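Local coordinates for putative secreted endoglycosylceramidase (Rhodococcus hoagii, PDB 6JYZ), which probably hydrolyses the glycosidic bond between the sugar and the ceramide of galactosyl glycolipids, as a glycoside hydrolase of family 5, at residues L84-W88 with S89-P93; Q126-G130 with P131-T135; D140-P143 with L144-R147; F231-A234 with D235-R239. All coordinates share one frame; numbering follows the deposited sequence.

Contact 1 of 4, residues L84-W88 with S89-P93; sequences LNIAW and SALEP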
loop_
_atom_site.group_PDB
_atom_site.type_symbol
_atom_site.label_atom_id
_atom_site.label_comp_id
_atom_site.label_asym_id
_atom_site.label_seq_id
_atom_site.Cartn_x
_atom_site.Cartn_y
_atom_site.Cartn_z
ATOM N N LEU A 84 5.275 -2.102 -2.202
ATOM C CA LEU A 84 5.724 -3.277 -2.949
ATOM C C LEU A 84 5.030 -4.512 -2.372
ATOM O O LEU A 84 5.282 -4.876 -1.210
ATOM C CB LEU A 84 7.254 -3.339 -2.844
ATOM C CG LEU A 84 7.874 -4.380 -3.770
ATOM C CD1 LEU A 84 7.815 -3.957 -5.246
ATOM C CD2 LEU A 84 9.313 -4.587 -3.352
ATOM N N ASN A 85 4.124 -5.071 -3.156
ATOM C CA ASN A 85 3.289 -6.172 -2.648
ATOM C C ASN A 85 4.075 -7.476 -2.801
ATOM O O ASN A 85 4.198 -7.981 -3.934
ATOM C CB ASN A 85 1.991 -6.218 -3.466
ATOM C CG ASN A 85 1.317 -4.878 -3.712
ATOM O OD1 ASN A 85 1.003 -4.584 -4.884
ATOM N ND2 ASN A 85 1.045 -4.091 -2.681
ATOM N N ILE A 86 4.523 -8.004 -1.688
ATOM C CA ILE A 86 5.333 -9.228 -1.682
ATOM C C ILE A 86 4.563 -10.356 -1.015
ATOM O O ILE A 86 3.520 -10.134 -0.384
ATOM C CB ILE A 86 6.680 -9.004 -1.004
ATOM C CG1 ILE A 86 6.539 -8.669 0.471
ATOM C CG2 ILE A 86 7.500 -7.907 -1.743
ATOM C CD1 ILE A 86 7.856 -8.633 1.262
ATOM N N ALA A 87 5.034 -11.599 -1.178
ATOM C CA ALA A 87 4.252 -12.780 -0.779
ATOM C C ALA A 87 4.997 -13.643 0.206
ATOM O O ALA A 87 6.122 -14.134 -0.082
ATOM C CB ALA A 87 3.930 -13.601 -2.018
ATOM N N TRP A 88 4.331 -13.951 1.293
ATOM C CA TRP A 88 4.841 -14.951 2.220
ATOM C C TRP A 88 5.104 -16.268 1.487
ATOM O O TRP A 88 6.147 -16.934 1.756
ATOM C CB TRP A 88 3.781 -15.140 3.330
ATOM C CG TRP A 88 4.125 -16.162 4.389
ATOM C CD1 TRP A 88 5.349 -16.749 4.685
ATOM C CD2 TRP A 88 3.176 -16.689 5.328
ATOM N NE1 TRP A 88 5.192 -17.597 5.748
ATOM C CE2 TRP A 88 3.890 -17.587 6.153
ATOM C CE3 TRP A 88 1.784 -16.475 5.527
ATOM C CZ2 TRP A 88 3.250 -18.283 7.187
ATOM C CZ3 TRP A 88 1.169 -17.167 6.572
ATOM C CH2 TRP A 88 1.886 -18.054 7.385
ATOM N N SER A 89 4.266 -16.660 0.543
ATOM C CA SER A 89 4.449 -17.921 -0.148
ATOM C C SER A 89 5.766 -17.956 -0.898
ATOM O O SER A 89 6.289 -19.066 -1.083
ATOM C CB SER A 89 3.295 -18.216 -1.080
ATOM O OG SER A 89 3.256 -17.203 -2.085
ATOM N N ALA A 90 6.270 -16.839 -1.367
ATOM C CA ALA A 90 7.564 -16.831 -2.104
ATOM C C ALA A 90 8.695 -16.701 -1.114
ATOM O O ALA A 90 9.774 -17.259 -1.358
ATOM C CB ALA A 90 7.540 -15.672 -3.076
ATOM N N LEU A 91 8.544 -16.066 0.030
ATOM C CA LEU A 91 9.611 -15.971 0.995
ATOM C C LEU A 91 9.821 -17.328 1.653
ATOM O O LEU A 91 10.982 -17.707 1.980
ATOM C CB LEU A 91 9.278 -14.969 2.097
ATOM C CG LEU A 91 9.325 -13.516 1.619
ATOM C CD1 LEU A 91 8.498 -12.593 2.551
ATOM C CD2 LEU A 91 10.785 -13.018 1.531
ATOM N N GLU A 92 8.765 -18.065 1.987
ATOM C CA GLU A 92 8.824 -19.281 2.808
ATOM C C GLU A 92 8.099 -20.373 2.079
ATOM O O GLU A 92 6.961 -20.787 2.424
ATOM C CB GLU A 92 8.219 -19.022 4.180
ATOM C CG GLU A 92 8.555 -20.183 5.134
ATOM C CD GLU A 92 8.095 -19.997 6.551
ATOM O OE1 GLU A 92 7.305 -19.069 6.896
ATOM O OE2 GLU A 92 8.558 -20.814 7.417
ATOM N N PRO A 93 8.662 -20.937 0.974
ATOM C CA PRO A 93 7.901 -21.842 0.108
ATOM C C PRO A 93 7.717 -23.222 0.697
ATOM O O PRO A 93 6.815 -23.925 0.297
ATOM C CB PRO A 93 8.759 -21.908 -1.182
ATOM C CG PRO A 93 10.164 -21.526 -0.681
ATOM C CD PRO A 93 9.898 -20.436 0.353
#
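Trp88 and Glu92 run side by side over one helical turn, joined at their ends by a nearly straight hydrogen bond. From CB, which lies against Ser89 N, the tryptophan sends CG anti to its own backbone nitrogen (chi1 179°), carrying the indole toward Glu92. CD1 then meets Glu92 CB at 3.7 Å, and NE1 gives its hydrogen to Glu92 OE1 at 2.8 Å. Beyond it, CE2 (3.8 Å) and CZ2 also lie near Glu92 OE1. The oxygen lies in the ring plane and is approached on its anti side, while the carboxylate as a whole is turned 44° from the indole. An extended glutamate chain reaches this edge without bending; its OE1 also bonds Thr200 and its OE2 Gly96 N, so the buried acid is held at both oxygens. Here the chain passes from strand 81-86 of the family 5 (beta/alpha)8 barrel into the short helix 88-91. Replacing Trp88 by a phenylalanine would probably cost Glu92 OE1 one of its donors and open a gap beside Leu197 and Met124. Ala87, at the N-cap position, accepts through its O from Leu91 N (3.1 Å) and Ala90 N (3.0 Å), the latter from above the carbonyl plane. Glu92 N closes the last turn on Trp88 O at 2.9 Å. Ile86 CD1 touches Leu91 CD1 at 4.2 Å, branched aliphatic chains suited to a site covered by Tyr102.

Contact 2 of 4, residues Q126-G130 with P131-T135; sequences QDAWG and PYVGT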
loop_
_atom_site.group_PDB
_atom_site.type_symbol
_atom_site.label_atom_id
_atom_site.label_comp_id
_atom_site.label_asym_id
_atom_site.label_seq_id
_atom_site.Cartn_x
_atom_site.Cartn_y
_atom_site.Cartn_z
ATOM N N GLN A 126 -1.715 -10.138 0.789
ATOM C CA GLN A 126 -2.574 -11.324 0.606
ATOM C C GLN A 126 -3.933 -10.802 0.172
ATOM O O GLN A 126 -4.317 -9.677 0.521
ATOM C CB GLN A 126 -2.690 -12.145 1.903
ATOM C CG GLN A 126 -3.383 -11.428 3.072
ATOM C CD GLN A 126 -4.889 -11.379 3.008
ATOM O OE1 GLN A 126 -5.541 -10.403 3.553
ATOM N NE2 GLN A 126 -5.497 -12.332 2.434
ATOM N N ASP A 127 -4.653 -11.630 -0.558
ATOM C CA ASP A 127 -6.102 -11.439 -0.693
ATOM C C ASP A 127 -6.724 -12.795 -0.450
ATOM O O ASP A 127 -6.232 -13.797 -0.974
ATOM C CB ASP A 127 -6.518 -11.012 -2.119
ATOM C CG ASP A 127 -5.823 -9.757 -2.575
ATOM O OD1 ASP A 127 -6.261 -8.659 -2.164
ATOM O OD2 ASP A 127 -4.845 -9.854 -3.350
ATOM N N ALA A 128 -7.806 -12.848 0.338
ATOM C CA ALA A 128 -8.487 -14.122 0.543
ATOM C C ALA A 128 -7.504 -15.218 0.946
ATOM O O ALA A 128 -7.579 -16.352 0.476
ATOM C CB ALA A 128 -9.329 -14.542 -0.664
ATOM N N TRP A 129 -6.583 -14.823 1.854
ATOM C CA TRP A 129 -5.603 -15.747 2.466
ATOM C C TRP A 129 -4.447 -16.165 1.541
ATOM O O TRP A 129 -3.290 -16.009 1.980
ATOM C CB TRP A 129 -6.271 -16.990 3.110
ATOM C CG TRP A 129 -5.227 -17.887 3.735
ATOM C CD1 TRP A 129 -4.770 -19.056 3.176
ATOM C CD2 TRP A 129 -4.473 -17.644 4.930
ATOM N NE1 TRP A 129 -3.802 -19.567 4.022
ATOM C CE2 TRP A 129 -3.560 -18.719 5.077
ATOM C CE3 TRP A 129 -4.461 -16.617 5.888
ATOM C CZ2 TRP A 129 -2.638 -18.758 6.124
ATOM C CZ3 TRP A 129 -3.531 -16.669 6.912
ATOM C CH2 TRP A 129 -2.617 -17.731 6.999
ATOM N N GLY A 130 -4.704 -16.749 0.382
ATOM C CA GLY A 130 -3.572 -17.174 -0.433
ATOM C C GLY A 130 -3.965 -17.779 -1.743
ATOM O O GLY A 130 -5.133 -17.809 -2.132
ATOM N N PRO A 131 -2.951 -18.280 -2.496
ATOM C CA PRO A 131 -3.243 -18.904 -3.788
ATOM C C PRO A 131 -3.995 -20.221 -3.730
ATOM O O PRO A 131 -4.466 -20.629 -4.788
ATOM C CB PRO A 131 -1.828 -19.218 -4.392
ATOM C CG PRO A 131 -0.882 -18.281 -3.618
ATOM C CD PRO A 131 -1.498 -18.181 -2.210
ATOM N N TYR A 132 -4.086 -20.845 -2.555
ATOM C CA TYR A 132 -4.522 -22.243 -2.516
ATOM C C TYR A 132 -5.920 -22.359 -1.950
ATOM O O TYR A 132 -6.298 -23.496 -1.584
ATOM C CB TYR A 132 -3.477 -23.080 -1.731
ATOM C CG TYR A 132 -2.129 -23.014 -2.400
ATOM C CD1 TYR A 132 -1.879 -23.792 -3.528
ATOM C CD2 TYR A 132 -1.170 -22.116 -2.012
ATOM C CE1 TYR A 132 -0.673 -23.669 -4.236
ATOM C CE2 TYR A 132 0.042 -21.958 -2.694
ATOM C CZ TYR A 132 0.254 -22.726 -3.805
ATOM O OH TYR A 132 1.446 -22.599 -4.517
ATOM N N VAL A 133 -6.740 -21.338 -2.068
ATOM C CA VAL A 133 -8.106 -21.343 -1.561
ATOM C C VAL A 133 -9.147 -21.455 -2.647
ATOM O O VAL A 133 -10.335 -21.315 -2.322
ATOM C CB VAL A 133 -8.360 -20.040 -0.757
ATOM C CG1 VAL A 133 -7.377 -19.962 0.403
ATOM C CG2 VAL A 133 -8.315 -18.785 -1.579
ATOM N N GLY A 134 -8.790 -21.690 -3.899
ATOM C CA GLY A 134 -9.799 -21.756 -4.941
ATOM C C GLY A 134 -10.539 -23.100 -4.984
ATOM O O GLY A 134 -10.076 -24.115 -4.485
ATOM N N THR A 135 -11.713 -23.062 -5.613
ATOM C CA THR A 135 -12.497 -24.296 -5.762
ATOM C C THR A 135 -11.884 -25.150 -6.869
ATOM O O THR A 135 -11.762 -24.679 -7.983
ATOM C CB THR A 135 -13.940 -23.953 -6.105
ATOM O OG1 THR A 135 -14.461 -22.989 -5.169
ATOM C CG2 THR A 135 -14.838 -25.187 -6.036
#
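Pro131, bonded directly to Gly130, restrains phi where the chain begins to turn. Gly130 is nearly fully extended, and a beta carbon there would clash with Pro131 CD, which explains why a residue without a side chain suits the place. Next comes the exposed Tyr132, whose ring receives Pro131 CB on one face, 3.7 Å above the plane and offset toward the rim. Val133 points back to the preceding segment and makes its side-chain contacts with Ala128 and Trp129. With CG1 beside its backbone nitrogen (chi1 -60°), that methyl meets the indole of Trp129 at its edge, in the ring plane, 3.9 Å from CD1, and the two side chains cross at about a right angle. CG2 occupies the position between backbone nitrogen and carbonyl carbon and lies 3.3 Å from Ala128 O and 3.4 Å from Gly130 O. A beta-branched residue can thus serve two directions at once, the ring edge and the backbone oxygens, while Val179 of helix 177-187 touches its side chain too. Trp129 itself is fixed by NE1 bonding to Thr159 OG1 and by an edge-to-face meeting with Phe183. The corner is a type I beta turn from Gly130 to Val133, set in the long loop that follows barrel strand 119-124 of this family 5 enzyme.

Contact 3 of 4, residues D140-P143 with L144-R147; sequences DCPP and LLQR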
loop_
_atom_site.group_PDB
_atom_site.type_symbol
_atom_site.label_atom_id
_atom_site.label_comp_id
_atom_site.label_asym_id
_atom_site.label_seq_id
_atom_site.Cartn_x
_atom_site.Cartn_y
_atom_site.Cartn_z
ATOM N N ASP A 140 -18.046 -29.131 -6.977
ATOM C CA ASP A 140 -19.195 -28.237 -6.964
ATOM C C ASP A 140 -19.285 -27.467 -5.631
ATOM O O ASP A 140 -18.619 -27.735 -4.640
ATOM C CB ASP A 140 -20.497 -29.055 -7.160
ATOM C CG ASP A 140 -20.620 -29.713 -8.534
ATOM O OD1 ASP A 140 -19.854 -29.358 -9.457
ATOM O OD2 ASP A 140 -21.550 -30.561 -8.641
ATOM N N CYS A 141 -20.117 -26.428 -5.728
ATOM C CA CYS A 141 -20.427 -25.592 -4.590
ATOM C C CYS A 141 -21.702 -26.005 -3.889
ATOM O O CYS A 141 -22.654 -26.512 -4.507
ATOM C CB CYS A 141 -20.695 -24.176 -5.058
ATOM S SG CYS A 141 -19.115 -23.410 -5.494
ATOM N N PRO A 142 -21.787 -25.753 -2.599
ATOM C CA PRO A 142 -23.055 -25.842 -1.926
ATOM C C PRO A 142 -23.993 -24.896 -2.648
ATOM O O PRO A 142 -23.632 -23.879 -3.223
ATOM C CB PRO A 142 -22.785 -25.338 -0.496
ATOM C CG PRO A 142 -21.278 -25.633 -0.309
ATOM C CD PRO A 142 -20.706 -25.308 -1.679
ATOM N N PRO A 143 -25.295 -25.250 -2.549
ATOM C CA PRO A 143 -26.341 -24.351 -2.881
ATOM C C PRO A 143 -26.036 -22.997 -2.248
ATOM O O PRO A 143 -25.571 -22.827 -1.124
ATOM C CB PRO A 143 -27.597 -25.019 -2.276
ATOM C CG PRO A 143 -27.250 -26.448 -2.121
ATOM C CD PRO A 143 -25.785 -26.406 -1.763
ATOM N N LEU A 144 -26.341 -22.076 -3.102
ATOM C CA LEU A 144 -26.437 -20.657 -2.823
ATOM C C LEU A 144 -25.075 -19.967 -2.886
ATOM O O LEU A 144 -25.012 -18.742 -2.753
ATOM C CB LEU A 144 -27.123 -20.327 -1.487
ATOM C CG LEU A 144 -28.484 -21.011 -1.318
ATOM C CD1 LEU A 144 -29.057 -20.648 0.066
ATOM C CD2 LEU A 144 -29.403 -20.600 -2.441
ATOM N N LEU A 145 -23.987 -20.722 -3.027
ATOM C CA LEU A 145 -22.635 -20.124 -3.046
ATOM C C LEU A 145 -22.084 -20.127 -4.453
ATOM O O LEU A 145 -22.488 -20.901 -5.316
ATOM C CB LEU A 145 -21.714 -20.923 -2.138
ATOM C CG LEU A 145 -22.156 -21.061 -0.683
ATOM C CD1 LEU A 145 -21.066 -21.763 0.098
ATOM C CD2 LEU A 145 -22.442 -19.689 -0.071
ATOM N N GLN A 146 -21.080 -19.261 -4.678
ATOM C CA GLN A 146 -20.379 -19.117 -5.954
ATOM C C GLN A 146 -18.996 -19.764 -5.858
ATOM O O GLN A 146 -18.371 -19.796 -4.798
ATOM C CB GLN A 146 -20.253 -17.611 -6.278
ATOM C CG GLN A 146 -21.600 -16.974 -6.636
ATOM C CD GLN A 146 -21.482 -15.605 -7.275
ATOM O OE1 GLN A 146 -20.454 -15.228 -7.879
ATOM N NE2 GLN A 146 -22.543 -14.831 -7.128
ATOM N N ARG A 147 -18.406 -20.143 -6.973
ATOM C CA ARG A 147 -17.085 -20.746 -6.984
ATOM C C ARG A 147 -16.021 -19.749 -6.551
ATOM O O ARG A 147 -16.094 -18.551 -6.897
ATOM C CB ARG A 147 -16.703 -21.150 -8.416
ATOM C CG ARG A 147 -17.716 -22.175 -8.933
ATOM C CD ARG A 147 -17.285 -22.737 -10.313
ATOM N NE ARG A 147 -16.128 -23.578 -10.185
ATOM C CZ ARG A 147 -16.104 -24.833 -9.649
ATOM N NH1 ARG A 147 -17.221 -25.329 -9.176
ATOM N NH2 ARG A 147 -14.950 -25.426 -9.508
HETATM O O HOH W 1 -24.066 -23.245 -5.734
#
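Pro142 and Leu145 meet across a tight reversal of the chain, with Leu145 CD1 resting 3.9 Å from Pro142 CG and nearly as close to the other ring carbons. Their backbones are joined as well, for Leu145 N gives a hydrogen bond to Pro142 O at 3.2 Å, reaching it from above the carbonyl plane. A water donates to Pro142 O at 2.6 Å and to Leu145 O at 2.9 Å, so the first of these oxygens is gripped by two donors. Beside this, the sulfur of Cys141 passes along the returning arm of the loop: SG is 3.7 Å from Arg147 N and 3.9 Å from Arg147 CG. Its disulfide to Cys167 also holds the sulfur. The arginine chain bends at chi3 (70°), which brings the edge of its guanidinium near Asp140 CA, and NH1 bonds Gln139 O. Asp140 OD1 stays 4.8 Å from Arg147 NH1, a complementary charge without direct contact. Pro143 suits the first corner because its ring holds phi near the required value, and Leu144 takes the positive phi (84°) of the second. The whole is a type II beta turn from Pro142 to Leu145, at the exposed tip of a disulfide-bridged surface loop.

Contact 4 of 4, residues F231-A234 with D235-R239; sequences FAAA and DQIGR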
loop_
_atom_site.group_PDB
_atom_site.type_symbol
_atom_site.label_atom_id
_atom_site.label_comp_id
_atom_site.label_asym_id
_atom_site.label_seq_id
_atom_site.Cartn_x
_atom_site.Cartn_y
_atom_site.Cartn_z
ATOM N N PHE A 231 -14.721 -6.921 16.954
ATOM C CA PHE A 231 -13.925 -6.655 18.144
ATOM C C PHE A 231 -12.901 -7.744 18.440
ATOM O O PHE A 231 -11.730 -7.451 18.721
ATOM C CB PHE A 231 -14.823 -6.430 19.392
ATOM C CG PHE A 231 -15.691 -5.212 19.280
ATOM C CD1 PHE A 231 -15.071 -3.977 19.188
ATOM C CD2 PHE A 231 -17.069 -5.310 19.279
ATOM C CE1 PHE A 231 -15.831 -2.808 19.032
ATOM C CE2 PHE A 231 -17.821 -4.136 19.150
ATOM C CZ PHE A 231 -17.193 -2.935 19.012
ATOM N N ALA A 232 -13.320 -8.994 18.399
ATOM C CA ALA A 232 -12.363 -10.046 18.675
ATOM C C ALA A 232 -11.395 -10.220 17.488
ATOM O O ALA A 232 -10.227 -10.592 17.691
ATOM C CB ALA A 232 -13.119 -11.334 18.922
ATOM N N ALA A 233 -11.800 -9.850 16.297
ATOM C CA ALA A 233 -10.875 -9.809 15.165
ATOM C C ALA A 233 -9.794 -8.748 15.386
ATOM O O ALA A 233 -8.604 -9.058 15.172
ATOM C CB ALA A 233 -11.547 -9.559 13.849
ATOM N N ALA A 234 -10.205 -7.540 15.754
ATOM C CA ALA A 234 -9.219 -6.503 15.944
ATOM C C ALA A 234 -8.227 -6.931 17.012
ATOM O O ALA A 234 -7.029 -6.624 16.923
ATOM C CB ALA A 234 -9.915 -5.211 16.370
ATOM N N ASP A 235 -8.682 -7.624 18.079
ATOM C CA ASP A 235 -7.759 -8.046 19.119
ATOM C C ASP A 235 -6.768 -9.076 18.551
ATOM O O ASP A 235 -5.567 -8.982 18.843
ATOM C CB ASP A 235 -8.529 -8.623 20.322
ATOM C CG ASP A 235 -7.614 -8.581 21.556
ATOM O OD1 ASP A 235 -6.846 -9.411 21.717
ATOM O OD2 ASP A 235 -7.712 -7.543 22.268
ATOM N N GLN A 236 -7.214 -10.098 17.846
ATOM C CA GLN A 236 -6.283 -11.120 17.372
ATOM C C GLN A 236 -5.348 -10.573 16.285
ATOM O O GLN A 236 -4.181 -11.018 16.216
ATOM C CB GLN A 236 -7.005 -12.413 16.980
ATOM C CG GLN A 236 -7.877 -12.311 15.733
ATOM C CD GLN A 236 -8.764 -13.528 15.562
ATOM O OE1 GLN A 236 -8.747 -14.457 16.349
ATOM N NE2 GLN A 236 -9.559 -13.551 14.505
ATOM N N ILE A 237 -5.800 -9.608 15.508
ATOM C CA ILE A 237 -4.932 -8.927 14.552
ATOM C C ILE A 237 -3.853 -8.155 15.321
ATOM O O ILE A 237 -2.653 -8.273 15.013
ATOM C CB ILE A 237 -5.775 -8.028 13.643
ATOM C CG1 ILE A 237 -6.601 -8.900 12.685
ATOM C CG2 ILE A 237 -4.861 -7.055 12.855
ATOM C CD1 ILE A 237 -7.765 -8.134 12.021
ATOM N N GLY A 238 -4.231 -7.418 16.368
ATOM C CA GLY A 238 -3.231 -6.681 17.149
ATOM C C GLY A 238 -2.262 -7.623 17.824
ATOM O O GLY A 238 -1.053 -7.294 17.923
ATOM N N ARG A 239 -2.706 -8.772 18.317
ATOM C CA ARG A 239 -1.798 -9.717 18.977
ATOM C C ARG A 239 -0.740 -10.197 17.998
ATOM O O ARG A 239 0.456 -10.290 18.366
ATOM C CB ARG A 239 -2.587 -10.914 19.487
ATOM C CG ARG A 239 -1.797 -11.791 20.440
ATOM C CD ARG A 239 -2.590 -13.050 20.840
ATOM N NE ARG A 239 -3.838 -12.721 21.535
ATOM C CZ ARG A 239 -3.937 -12.553 22.856
ATOM N NH1 ARG A 239 -2.856 -12.562 23.620
ATOM N NH2 ARG A 239 -5.110 -12.279 23.394
#
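Ile237 lies over the carbonyl of Ala233 inside helix 230-251, a helix of the family 5 barrel, and four successive i to i+4 backbone bonds join the two segments. The closely packed part is the buried side. There Ile237 N bonds Ala233 O at 2.9 Å, almost in line with the carbonyl, and Ile237 CG1 lies against the same oxygen at 3.2 Å. With CG1 opposite the isoleucine's own carbonyl carbon (chi1 -71°) and the chain extended beyond it, CD1 comes to 4.4 Å from Ala233 CB. The small Ala233 and Ala234 suit this buried surface, and Gly238, whose N bonds Ala234 O at 3.0 Å, adds no bulk to it. Gln236 is partly exposed. Its CG takes the place between backbone nitrogen and carbonyl carbon (chi1 69°) and rests on Ala233 O (3.4 Å) and Ala232 O, with the extended chain carrying OE1 to the side-chain amide of Gln184. An alanine in place of Gln236 would probably leave Gln184 NE2 without this acceptor and uncover the two carbonyls beneath CG. The outer side is looser: Phe231 and Arg239 are exposed and Ala232 is partly so. Asp235, partly exposed, is held mainly by Tyr281 OH at OD1, while its pairing with Arg239 is long, OD1 to NH2 being 3.7 Å, with the oxygen well out of the guanidinium plane.

From the N terminus the four contacts follow in series; each is local, and none nests in or crosses another. Contact 1 turns the chain from strand 81-86 into helix 88-91. Contacts 2 and 3 both belong to the long loop between strand 119-124 and helix 177-187, the first near its start and buried, the second at the surface, where the Cys141-Cys167 disulfide closes a loop. Contact 4 lies within helix 230-251. Contacts 1 and 2 meet where Trp88 CZ3 is 3.9 Å from Trp129 CH2, and contacts 2 and 3 where Thr135 CG2 is 3.5 Å from Arg147 NH2. Helix 177-187 touches both contact 2 and contact 4, whose nearest atoms are about 9 Å apart.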